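Long-range contacts in phosphatidylinositol transfer protein SFH5 (PDB 6W32), which transfers phosphatidylinositol between membranes, regulates phosphatidylinositol 4,5-bisphosphate at the plasma membrane and binds heme b, perhaps in responses to organic oxidants: residues Ala132-Leu137 / Arg156-Leu161; Met179-Asp184 / Glu214-Lys219; His183-Val188 / Val222-Val227. All blocks are in the same frame, centred on the assembly; numbering follows the deposited sequence.

Contact 1: residues Ala132-Leu137 / Arg156-Leu161; sequences AVTWNL and RYRIGL. With HEM (protoporphyrin IX containing Fe), chain D.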
# COMPACT_ATOMS: atom_id res chain seq x y z
N ALA A 132 2.63 -7.83 -7.91
CA ALA A 132 1.80 -6.63 -7.85
C ALA A 132 2.71 -5.43 -7.63
O ALA A 132 3.43 -5.37 -6.63
CB ALA A 132 0.77 -6.72 -6.73
N VAL A 133 2.68 -4.48 -8.56
CA VAL A 133 3.51 -3.28 -8.50
C VAL A 133 2.61 -2.07 -8.68
O VAL A 133 1.68 -2.11 -9.50
CB VAL A 133 4.60 -3.30 -9.60
CG1 VAL A 133 5.61 -2.20 -9.40
CG2 VAL A 133 5.33 -4.63 -9.64
N THR A 134 2.87 -0.99 -7.94
CA THR A 134 2.28 0.30 -8.31
C THR A 134 3.38 1.27 -8.69
O THR A 134 4.52 1.17 -8.22
CB THR A 134 1.39 0.96 -7.24
OG1 THR A 134 2.20 1.54 -6.21
CG2 THR A 134 0.45 -0.01 -6.62
N TRP A 135 3.02 2.24 -9.52
CA TRP A 135 4.02 3.12 -10.10
C TRP A 135 3.52 4.55 -10.00
O TRP A 135 2.41 4.86 -10.43
CB TRP A 135 4.26 2.78 -11.57
CG TRP A 135 4.59 1.36 -11.96
CD1 TRP A 135 3.80 0.23 -11.83
CD2 TRP A 135 5.78 0.94 -12.63
NE1 TRP A 135 4.46 -0.87 -12.38
CE2 TRP A 135 5.67 -0.45 -12.87
CE3 TRP A 135 6.93 1.61 -13.05
CZ2 TRP A 135 6.67 -1.18 -13.50
CZ3 TRP A 135 7.91 0.90 -13.68
CH2 TRP A 135 7.79 -0.49 -13.90
N ASN A 136 4.35 5.44 -9.48
CA ASN A 136 4.04 6.86 -9.46
C ASN A 136 4.98 7.58 -10.41
O ASN A 136 6.20 7.51 -10.25
CB ASN A 136 4.14 7.43 -8.05
CG ASN A 136 3.19 6.75 -7.10
OD1 ASN A 136 3.59 5.86 -6.33
ND2 ASN A 136 1.93 7.14 -7.16
N LEU A 137 4.42 8.25 -11.41
CA LEU A 137 5.25 8.94 -12.39
C LEU A 137 5.45 10.38 -11.94
O LEU A 137 5.16 11.34 -12.65
CB LEU A 137 4.64 8.85 -13.78
CG LEU A 137 4.37 7.40 -14.13
CD1 LEU A 137 3.70 7.28 -15.45
CD2 LEU A 137 5.68 6.65 -14.10
N ARG A 156 -5.67 11.72 -0.64
CA ARG A 156 -6.80 10.84 -0.91
C ARG A 156 -6.62 10.14 -2.25
O ARG A 156 -6.92 8.94 -2.37
CB ARG A 156 -8.10 11.62 -0.86
CG ARG A 156 -8.54 11.99 0.52
CD ARG A 156 -10.09 12.19 0.54
NE ARG A 156 -10.83 10.97 0.84
CZ ARG A 156 -11.01 10.54 2.09
NH1 ARG A 156 -11.67 9.41 2.33
NH2 ARG A 156 -10.50 11.27 3.09
N TYR A 157 -6.07 10.84 -3.25
CA TYR A 157 -5.73 10.20 -4.51
C TYR A 157 -4.83 8.98 -4.28
O TYR A 157 -5.17 7.86 -4.69
CB TYR A 157 -5.04 11.19 -5.45
CG TYR A 157 -4.28 10.47 -6.50
CD1 TYR A 157 -4.95 9.78 -7.50
CD2 TYR A 157 -2.90 10.43 -6.48
CE1 TYR A 157 -4.25 9.08 -8.47
CE2 TYR A 157 -2.19 9.72 -7.44
CZ TYR A 157 -2.87 9.05 -8.42
OH TYR A 157 -2.17 8.36 -9.37
N ARG A 158 -3.68 9.20 -3.60
CA ARG A 158 -2.64 8.18 -3.46
C ARG A 158 -3.08 7.00 -2.59
O ARG A 158 -2.81 5.85 -2.93
CB ARG A 158 -1.38 8.79 -2.86
CG ARG A 158 -0.27 7.75 -2.66
CD ARG A 158 0.70 7.59 -3.87
NE ARG A 158 1.71 6.59 -3.53
CZ ARG A 158 1.51 5.29 -3.69
NH1 ARG A 158 0.37 4.88 -4.21
NH2 ARG A 158 2.43 4.40 -3.34
N ILE A 159 -3.71 7.26 -1.45
CA ILE A 159 -4.29 6.13 -0.74
C ILE A 159 -5.19 5.34 -1.67
O ILE A 159 -5.36 4.13 -1.52
CB ILE A 159 -5.06 6.59 0.52
CG1 ILE A 159 -4.20 7.52 1.36
CG2 ILE A 159 -5.43 5.40 1.34
CD1 ILE A 159 -2.83 6.96 1.75
N GLY A 160 -5.82 6.01 -2.64
CA GLY A 160 -6.65 5.29 -3.58
C GLY A 160 -5.83 4.32 -4.40
O GLY A 160 -6.25 3.18 -4.65
N LEU A 161 -4.64 4.74 -4.83
CA LEU A 161 -3.79 3.82 -5.56
C LEU A 161 -3.27 2.71 -4.63
O LEU A 161 -3.26 1.54 -5.01
CB LEU A 161 -2.66 4.59 -6.23
CG LEU A 161 -1.75 3.90 -7.25
CD1 LEU A 161 -2.58 3.32 -8.35
CD2 LEU A 161 -0.70 4.87 -7.81
CHA HEM D . 8.27 9.37 -0.79
CHB HEM D . 6.72 12.68 -3.91
CHC HEM D . 11.29 13.52 -5.22
CHD HEM D . 12.81 9.83 -2.43
C1A HEM D . 7.47 10.20 -1.54
C2A HEM D . 6.05 10.28 -1.36
C3A HEM D . 5.58 11.23 -2.20
C4A HEM D . 6.74 11.73 -2.93
CMA HEM D . 4.15 11.75 -2.46
CAA HEM D . 5.37 9.43 -0.27
CBA HEM D . 4.54 8.24 -0.70
CGA HEM D . 4.55 7.88 -2.14
O1A HEM D . 3.88 8.68 -2.86
O2A HEM D . 4.44 6.61 -2.28
C1B HEM D . 7.82 13.23 -4.49
C2B HEM D . 7.79 14.34 -5.41
C3B HEM D . 9.04 14.59 -5.78
C4B HEM D . 9.92 13.64 -5.10
CMB HEM D . 6.49 15.04 -5.85
CAB HEM D . 9.50 15.67 -6.79
CBB HEM D . 10.46 16.53 -6.49
C1C HEM D . 12.14 12.61 -4.62
C2C HEM D . 13.60 12.47 -4.75
C3C HEM D . 14.01 11.45 -3.97
C4C HEM D . 12.83 10.89 -3.32
CMC HEM D . 14.53 13.34 -5.64
CAC HEM D . 15.46 10.92 -3.80
CBC HEM D . 15.74 9.59 -3.78
C1D HEM D . 11.75 9.39 -1.68
C2D HEM D . 11.79 8.40 -0.63
C3D HEM D . 10.35 8.31 -0.12
C4D HEM D . 9.61 9.22 -0.92
CMD HEM D . 12.98 7.60 -0.10
CAD HEM D . 9.71 7.42 0.96
CBD HEM D . 8.87 6.37 0.22
CGD HEM D . 8.32 5.40 1.24
O1D HEM D . 7.47 4.54 0.86
O2D HEM D . 8.55 5.67 2.47
NA HEM D . 7.86 11.09 -2.49
NB HEM D . 9.13 12.83 -4.32
NC HEM D . 11.76 11.65 -3.75
ND HEM D . 10.43 9.86 -1.81
FE HEM D . 9.79 11.29 -3.18

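Contact 2: residues Met179-Asp184 / Glu214-Lys219; sequences MTQVHD and ELLYAK. With HEM (protoporphyrin IX containing Fe), chain D.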
# COMPACT_ATOMS: atom_id res chain seq x y z
N MET A 179 3.63 -6.17 -1.73
CA MET A 179 3.55 -5.32 -2.91
C MET A 179 4.93 -4.77 -3.24
O MET A 179 5.83 -4.75 -2.39
CB MET A 179 2.57 -4.17 -2.66
CG MET A 179 2.13 -3.32 -3.85
SD MET A 179 0.76 -2.26 -3.28
CE MET A 179 1.55 -1.77 -1.75
N THR A 180 5.10 -4.31 -4.46
CA THR A 180 6.30 -3.58 -4.84
C THR A 180 5.87 -2.26 -5.45
O THR A 180 4.75 -2.13 -5.95
CB THR A 180 7.16 -4.43 -5.78
OG1 THR A 180 7.63 -5.58 -5.04
CG2 THR A 180 8.35 -3.65 -6.32
N GLN A 181 6.73 -1.24 -5.33
CA GLN A 181 6.36 0.10 -5.73
C GLN A 181 7.52 0.74 -6.45
O GLN A 181 8.67 0.54 -6.06
CB GLN A 181 5.95 0.93 -4.50
CG GLN A 181 4.67 0.43 -3.85
CD GLN A 181 4.37 1.06 -2.51
OE1 GLN A 181 3.83 0.41 -1.61
NE2 GLN A 181 4.73 2.33 -2.36
N VAL A 182 7.24 1.48 -7.53
CA VAL A 182 8.28 2.25 -8.20
C VAL A 182 7.86 3.71 -8.22
O VAL A 182 6.71 4.02 -8.53
CB VAL A 182 8.56 1.76 -9.64
CG1 VAL A 182 9.41 2.79 -10.42
CG2 VAL A 182 9.29 0.49 -9.62
N HIS A 183 8.81 4.59 -7.92
CA HIS A 183 8.72 5.99 -8.27
C HIS A 183 9.63 6.26 -9.45
O HIS A 183 10.75 5.73 -9.52
CB HIS A 183 9.12 6.89 -7.10
CG HIS A 183 8.12 6.90 -5.99
ND1 HIS A 183 8.20 7.76 -4.92
CD2 HIS A 183 7.02 6.13 -5.78
CE1 HIS A 183 7.19 7.53 -4.10
NE2 HIS A 183 6.47 6.54 -4.60
N ASP A 184 9.08 6.95 -10.44
CA ASP A 184 9.88 7.48 -11.52
C ASP A 184 9.94 8.96 -11.26
O ASP A 184 8.93 9.66 -11.29
CB ASP A 184 9.21 7.20 -12.87
CG ASP A 184 10.02 7.73 -14.03
OD1 ASP A 184 11.10 8.31 -13.80
OD2 ASP A 184 9.58 7.56 -15.19
N GLU A 214 3.86 -3.94 7.02
CA GLU A 214 4.01 -5.31 6.56
C GLU A 214 3.29 -5.57 5.24
O GLU A 214 2.78 -6.68 5.01
CB GLU A 214 3.56 -6.33 7.59
CG GLU A 214 4.57 -6.55 8.72
CD GLU A 214 5.98 -7.00 8.26
OE1 GLU A 214 6.06 -7.94 7.43
OE2 GLU A 214 7.00 -6.41 8.74
N LEU A 215 3.27 -4.57 4.36
CA LEU A 215 2.75 -4.75 3.01
C LEU A 215 3.73 -4.41 1.90
O LEU A 215 3.45 -4.73 0.74
CB LEU A 215 1.47 -3.90 2.80
CG LEU A 215 0.34 -4.43 3.68
CD1 LEU A 215 -0.69 -3.34 3.96
CD2 LEU A 215 -0.32 -5.69 3.08
N LEU A 216 4.86 -3.79 2.19
CA LEU A 216 5.85 -3.48 1.14
C LEU A 216 6.92 -4.55 1.15
O LEU A 216 7.40 -4.94 2.22
CB LEU A 216 6.49 -2.12 1.39
CG LEU A 216 7.31 -1.47 0.31
CD1 LEU A 216 6.44 -1.07 -0.80
CD2 LEU A 216 8.04 -0.24 0.84
N TYR A 217 7.28 -5.04 -0.04
CA TYR A 217 8.47 -5.91 -0.17
C TYR A 217 9.68 -5.12 -0.62
O TYR A 217 10.68 -5.09 0.08
CB TYR A 217 8.26 -7.09 -1.13
CG TYR A 217 9.49 -7.98 -1.21
CD1 TYR A 217 9.89 -8.77 -0.13
CD2 TYR A 217 10.26 -8.02 -2.36
CE1 TYR A 217 11.05 -9.57 -0.20
CE2 TYR A 217 11.40 -8.81 -2.44
CZ TYR A 217 11.79 -9.59 -1.35
OH TYR A 217 12.93 -10.38 -1.46
N ALA A 218 9.59 -4.45 -1.77
CA ALA A 218 10.65 -3.61 -2.30
C ALA A 218 10.07 -2.36 -2.92
O ALA A 218 9.00 -2.41 -3.53
CB ALA A 218 11.45 -4.33 -3.39
N LYS A 219 10.79 -1.26 -2.79
CA LYS A 219 10.44 0.01 -3.42
C LYS A 219 11.65 0.56 -4.18
O LYS A 219 12.76 0.64 -3.63
CB LYS A 219 9.93 0.98 -2.37
CG LYS A 219 9.37 2.29 -2.93
CD LYS A 219 8.31 2.85 -2.00
CE LYS A 219 7.45 3.93 -2.66
NZ LYS A 219 6.51 4.55 -1.66
CHA HEM D . 8.27 9.37 -0.79
CHB HEM D . 6.72 12.68 -3.91
CHC HEM D . 11.29 13.52 -5.22
CHD HEM D . 12.81 9.83 -2.43
C1A HEM D . 7.47 10.20 -1.54
C2A HEM D . 6.05 10.28 -1.36
C3A HEM D . 5.58 11.23 -2.20
C4A HEM D . 6.74 11.73 -2.93
CMA HEM D . 4.15 11.75 -2.46
CAA HEM D . 5.37 9.43 -0.27
CBA HEM D . 4.54 8.24 -0.70
CGA HEM D . 4.55 7.88 -2.14
O1A HEM D . 3.88 8.68 -2.86
O2A HEM D . 4.44 6.61 -2.28
C1B HEM D . 7.82 13.23 -4.49
C2B HEM D . 7.79 14.34 -5.41
C3B HEM D . 9.04 14.59 -5.78
C4B HEM D . 9.92 13.64 -5.10
CMB HEM D . 6.49 15.04 -5.85
CAB HEM D . 9.50 15.67 -6.79
CBB HEM D . 10.46 16.53 -6.49
C1C HEM D . 12.14 12.61 -4.62
C2C HEM D . 13.60 12.47 -4.75
C3C HEM D . 14.01 11.45 -3.97
C4C HEM D . 12.83 10.89 -3.32
CMC HEM D . 14.53 13.34 -5.64
CAC HEM D . 15.46 10.92 -3.80
CBC HEM D . 15.74 9.59 -3.78
C1D HEM D . 11.75 9.39 -1.68
C2D HEM D . 11.79 8.40 -0.63
C3D HEM D . 10.35 8.31 -0.12
C4D HEM D . 9.61 9.22 -0.92
CMD HEM D . 12.98 7.60 -0.10
CAD HEM D . 9.71 7.42 0.96
CBD HEM D . 8.87 6.37 0.22
CGD HEM D . 8.32 5.40 1.24
O1D HEM D . 7.47 4.54 0.86
O2D HEM D . 8.55 5.67 2.47
NA HEM D . 7.86 11.09 -2.49
NB HEM D . 9.13 12.83 -4.32
NC HEM D . 11.76 11.65 -3.75
ND HEM D . 10.43 9.86 -1.81
FE HEM D . 9.79 11.29 -3.18

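Contact 3: residues His183-Val188 / Val222-Val227; sequences HDYKGV and VNVPTV. With HEM (protoporphyrin IX containing Fe), chain D.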
# COMPACT_ATOMS: atom_id res chain seq x y z
N HIS A 183 8.81 4.59 -7.92
CA HIS A 183 8.72 5.99 -8.27
C HIS A 183 9.63 6.26 -9.45
O HIS A 183 10.75 5.73 -9.52
CB HIS A 183 9.12 6.89 -7.10
CG HIS A 183 8.12 6.90 -5.99
ND1 HIS A 183 8.20 7.76 -4.92
CD2 HIS A 183 7.02 6.13 -5.78
CE1 HIS A 183 7.19 7.53 -4.10
NE2 HIS A 183 6.47 6.54 -4.60
N ASP A 184 9.08 6.95 -10.44
CA ASP A 184 9.88 7.48 -11.52
C ASP A 184 9.94 8.96 -11.26
O ASP A 184 8.93 9.66 -11.29
CB ASP A 184 9.21 7.20 -12.87
CG ASP A 184 10.02 7.73 -14.03
OD1 ASP A 184 11.10 8.31 -13.80
OD2 ASP A 184 9.58 7.56 -15.19
N TYR A 185 11.15 9.42 -11.01
CA TYR A 185 11.41 10.84 -10.88
C TYR A 185 12.10 11.42 -12.10
O TYR A 185 12.77 12.46 -11.98
CB TYR A 185 12.26 11.06 -9.64
CG TYR A 185 11.54 10.69 -8.37
CD1 TYR A 185 10.42 11.40 -7.97
CD2 TYR A 185 11.98 9.66 -7.56
CE1 TYR A 185 9.74 11.08 -6.82
CE2 TYR A 185 11.32 9.35 -6.40
CZ TYR A 185 10.19 10.08 -6.03
OH TYR A 185 9.49 9.79 -4.88
N LYS A 186 11.95 10.79 -13.27
CA LYS A 186 12.62 11.33 -14.44
C LYS A 186 12.14 12.74 -14.71
O LYS A 186 11.02 12.95 -15.19
CB LYS A 186 12.38 10.50 -15.69
CG LYS A 186 13.05 11.16 -16.89
CD LYS A 186 13.55 10.16 -17.97
CE LYS A 186 14.87 10.63 -18.58
NZ LYS A 186 14.93 12.13 -18.61
N GLY A 187 12.97 13.71 -14.41
CA GLY A 187 12.63 15.06 -14.76
C GLY A 187 12.75 16.01 -13.60
O GLY A 187 12.72 17.22 -13.80
N VAL A 188 12.90 15.49 -12.38
CA VAL A 188 12.98 16.40 -11.24
C VAL A 188 14.14 17.36 -11.42
O VAL A 188 15.20 17.01 -11.95
CB VAL A 188 13.11 15.62 -9.93
CG1 VAL A 188 11.73 15.16 -9.44
CG2 VAL A 188 14.05 14.44 -10.11
N VAL A 222 13.64 5.37 -9.33
CA VAL A 222 14.47 5.32 -10.53
C VAL A 222 14.53 6.68 -11.21
O VAL A 222 13.67 7.53 -11.06
CB VAL A 222 13.99 4.23 -11.50
CG1 VAL A 222 13.66 2.96 -10.72
CG2 VAL A 222 12.80 4.71 -12.30
N ASN A 223 15.61 6.88 -11.96
CA ASN A 223 15.86 8.08 -12.73
C ASN A 223 16.08 9.29 -11.83
O ASN A 223 15.58 10.38 -12.09
CB ASN A 223 14.76 8.30 -13.75
CG ASN A 223 14.89 7.36 -14.88
OD1 ASN A 223 16.01 7.09 -15.34
ND2 ASN A 223 13.79 6.78 -15.33
N VAL A 224 16.91 9.09 -10.81
CA VAL A 224 17.25 10.02 -9.74
C VAL A 224 18.72 10.40 -9.88
O VAL A 224 19.60 9.59 -9.55
CB VAL A 224 17.00 9.38 -8.36
CG1 VAL A 224 17.03 10.42 -7.25
CG2 VAL A 224 15.73 8.58 -8.35
N PRO A 225 19.04 11.60 -10.33
CA PRO A 225 20.43 12.08 -10.27
C PRO A 225 21.08 11.97 -8.88
O PRO A 225 20.36 11.94 -7.88
CB PRO A 225 20.30 13.54 -10.70
CG PRO A 225 19.09 13.56 -11.58
CD PRO A 225 18.13 12.53 -11.03
N THR A 226 22.42 11.93 -8.79
CA THR A 226 23.12 11.84 -7.49
C THR A 226 23.21 13.16 -6.76
O THR A 226 23.62 13.19 -5.58
CB THR A 226 24.54 11.30 -7.65
OG1 THR A 226 25.10 11.81 -8.87
CG2 THR A 226 24.56 9.78 -7.69
N VAL A 227 22.85 14.27 -7.42
CA VAL A 227 22.78 15.56 -6.75
C VAL A 227 21.59 15.65 -5.83
O VAL A 227 21.38 16.69 -5.19
CB VAL A 227 22.75 16.70 -7.78
CG1 VAL A 227 24.20 16.95 -8.34
CG2 VAL A 227 21.76 16.42 -8.89
CHA HEM D . 8.27 9.37 -0.79
CHB HEM D . 6.72 12.68 -3.91
CHC HEM D . 11.29 13.52 -5.22
CHD HEM D . 12.81 9.83 -2.43
C1A HEM D . 7.47 10.20 -1.54
C2A HEM D . 6.05 10.28 -1.36
C3A HEM D . 5.58 11.23 -2.20
C4A HEM D . 6.74 11.73 -2.93
CMA HEM D . 4.15 11.75 -2.46
CAA HEM D . 5.37 9.43 -0.27
CBA HEM D . 4.54 8.24 -0.70
CGA HEM D . 4.55 7.88 -2.14
O1A HEM D . 3.88 8.68 -2.86
O2A HEM D . 4.44 6.61 -2.28
C1B HEM D . 7.82 13.23 -4.49
C2B HEM D . 7.79 14.34 -5.41
C3B HEM D . 9.04 14.59 -5.78
C4B HEM D . 9.92 13.64 -5.10
CMB HEM D . 6.49 15.04 -5.85
CAB HEM D . 9.50 15.67 -6.79
CBB HEM D . 10.46 16.53 -6.49
C1C HEM D . 12.14 12.61 -4.62
C2C HEM D . 13.60 12.47 -4.75
C3C HEM D . 14.01 11.45 -3.97
C4C HEM D . 12.83 10.89 -3.32
CMC HEM D . 14.53 13.34 -5.64
CAC HEM D . 15.46 10.92 -3.80
CBC HEM D . 15.74 9.59 -3.78
C1D HEM D . 11.75 9.39 -1.68
C2D HEM D . 11.79 8.40 -0.63
C3D HEM D . 10.35 8.31 -0.12
C4D HEM D . 9.61 9.22 -0.92
CMD HEM D . 12.98 7.60 -0.10
CAD HEM D . 9.71 7.42 0.96
CBD HEM D . 8.87 6.37 0.22
CGD HEM D . 8.32 5.40 1.24
O1D HEM D . 7.47 4.54 0.86
O2D HEM D . 8.55 5.67 2.47
NA HEM D . 7.86 11.09 -2.49
NB HEM D . 9.13 12.83 -4.32
NC HEM D . 11.76 11.65 -3.75
ND HEM D . 10.43 9.86 -1.81
FE HEM D . 9.79 11.29 -3.18

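Contact 1: residues Ala132-Leu137 / Arg156-Leu161
N136 brings its side-chain amide oxygen over the guanidinium of R158, the two side chains crossing at about a right angle. OD1 sits over one face of the group, off its middle, with N136 OD1 to R158 CZ at 3.4 Å. The amide and guanidinium planes are turned 58° apart. This is a polar contact over a face, not a hydrogen bond.

The close part of the contact is built from N136, R158 and L161. The N136 amide also slides past the leucine, and its ND2 comes 3.5 Å from L161 CD2. CG of R158 stands anti to the backbone N (chi1 179°). The chain then bends at chi2, which carries the guanidinium across N136 to the heme.

The other end is looser. T134 CB and L161 CG are 4.3 Å apart. T134 OG1 lies obliquely to the guanidinium, 4.1 Å from R158 NH2. The strand and helix segments run nearly antiparallel, with axes 10.6 Å apart at closest, and they bury only about 220 Å² between them. On the side of the helix away from the strand, R156 is partly exposed and forms a salt bridge with E108.

The contact joins strand 132-136 to helix 151-166 in the CRAL-TRIO domain, at the heme pocket, of which R158 forms part. Its edge faces one propionate. R158 NE donates to heme O2A at 3.0 Å, and R158 NH2 reaches the same O2A at 3.2 Å. NE gives a second, weak bond to O1A. Y138 OH is also hydrogen-bonded to the heme.

The guanidinium is gripped at its edge by a carboxylate and has an amide oxygen over one face. Both carry negative charge or partial charge, so they probably stabilise the buried arginine as a cation and help fix the rotation of its flat end.

Contact 2: residues Met179-Asp184 / Glu214-Lys219
M179 and L216 start a parallel ladder between strand 179-184 and strand 216-222. These strands, with helix 195-211 between them in the chain, form a beta-alpha-beta unit of the CRAL-TRIO domain.

Backbone hydrogen bonds come first. M179 N donates to L215 O at 2.9 Å. M179 O receives Y217 N at 2.8 Å, and Q181 N donates to A218 O at 3.1 Å. M179 pairs with L216, but Q181 pairs with K219. The second strand therefore holds one residue more over this span. The chain turns a corner at Y217, whose side chain heads away from 179-184 into an exposed position. A CA-H...O contact also joins K219 CA to Q181 O, at 3.2 Å.

Apolar contacts are few. The Q181 side chain crosses L216 at about a right angle, with Q181 CG 3.8 Å from L216 CD1. Q181 CB lies beside the aliphatic part of K219.

The polar side-chain contacts at the other end gather at the heme. K219 is extended beyond CG, with CG anti to its backbone N (chi1 -173°). This lets NZ span both propionates. K219 NZ hydrogen-bonds to heme O1D at 2.7 Å and to heme O2A at 3.0 Å. H183 points NE2 at the same O2A and gives it a weak bond. Its ND1 turns to Y185 OH, and its ring meets Y138 and F221 edge-to-face.

O2A is shared by K219 and H183 of neighbouring strands and, from helix 151-166, by R158. The lysine charge probably offsets part of the charge of the two propionates.

Contact 3: residues His183-Val188 / Val222-Val227
The first torsions of Y185 and V224 set the two side chains next to each other. CG of Y185 lies beside its backbone N (chi1 -65°), which lays the phenol over the heme. V224 CG2 also lies beside its backbone N, while CG1 is anti to it (chi1 -167°). CG2 therefore meets the edge of the tyrosine ring, with V224 CG2 to Y185 CD2 at 4.0 Å, and CG1 is left to face the heme.

The segments are joined by the end of a parallel ladder in the CRAL-TRIO domain, and 183-188 then folds into an Asx turn. V222 uses both its N and its O on the neighbouring strand, astride D184. V222 N donates to H183 O at 2.9 Å, and Y185 N donates to V222 O at 3.2 Å. Past this pair, N223 adopts left-handed backbone angles and the chains stop running as a ladder.

D184 closes the Asx turn. Its OD1 accepts K186 N at 2.7 Å, from above the carboxylate plane. N223 ND2 gives the same oxygen a second bond across the contact, a long and weak one. The other oxygen, D184 OD2, is bonded to Y268 OH. N223 OD1 accepts G253 N, and N223 CB packs against K186 CB.

Y185 is the proximal iron ligand of this heme protein. Its OH stands 2.3 Å from the heme iron, and one ring face lies over the macrocycle near CHC. H183 ND1 donates to Y185 OH in the model. The modelled separation is very short and doubtful at this resolution, but is consistent with H183 as a second-shell residue.

Two valines reach the heme rim at different vinyl groups. V188 CG1 lies 3.5 Å from heme CBB, and V224 CG1 lies 3.8 Å from heme CBC.

How the contacts relate
From the N terminus, contact 1 closes first. It brings helix 151-166 back to strand 132-136, and its loop is complete before the others begin. Strand 179-184 follows the helix and pairs with strand 132-136, so contacts 1 and 2 share one sheet. Contact 2 closes the longer excursion through helix 195-211. Contact 3 starts from the same strand, shares H183 and D184 with contact 2, and closes slightly later at 222-227. The two loops are staggered and overlap; neither nests inside the other. Contacts 1 and 2 supply propionate partners; contact 3 shares one of them, H183, and adds the iron ligand. All three tie the central sheet to the one heme.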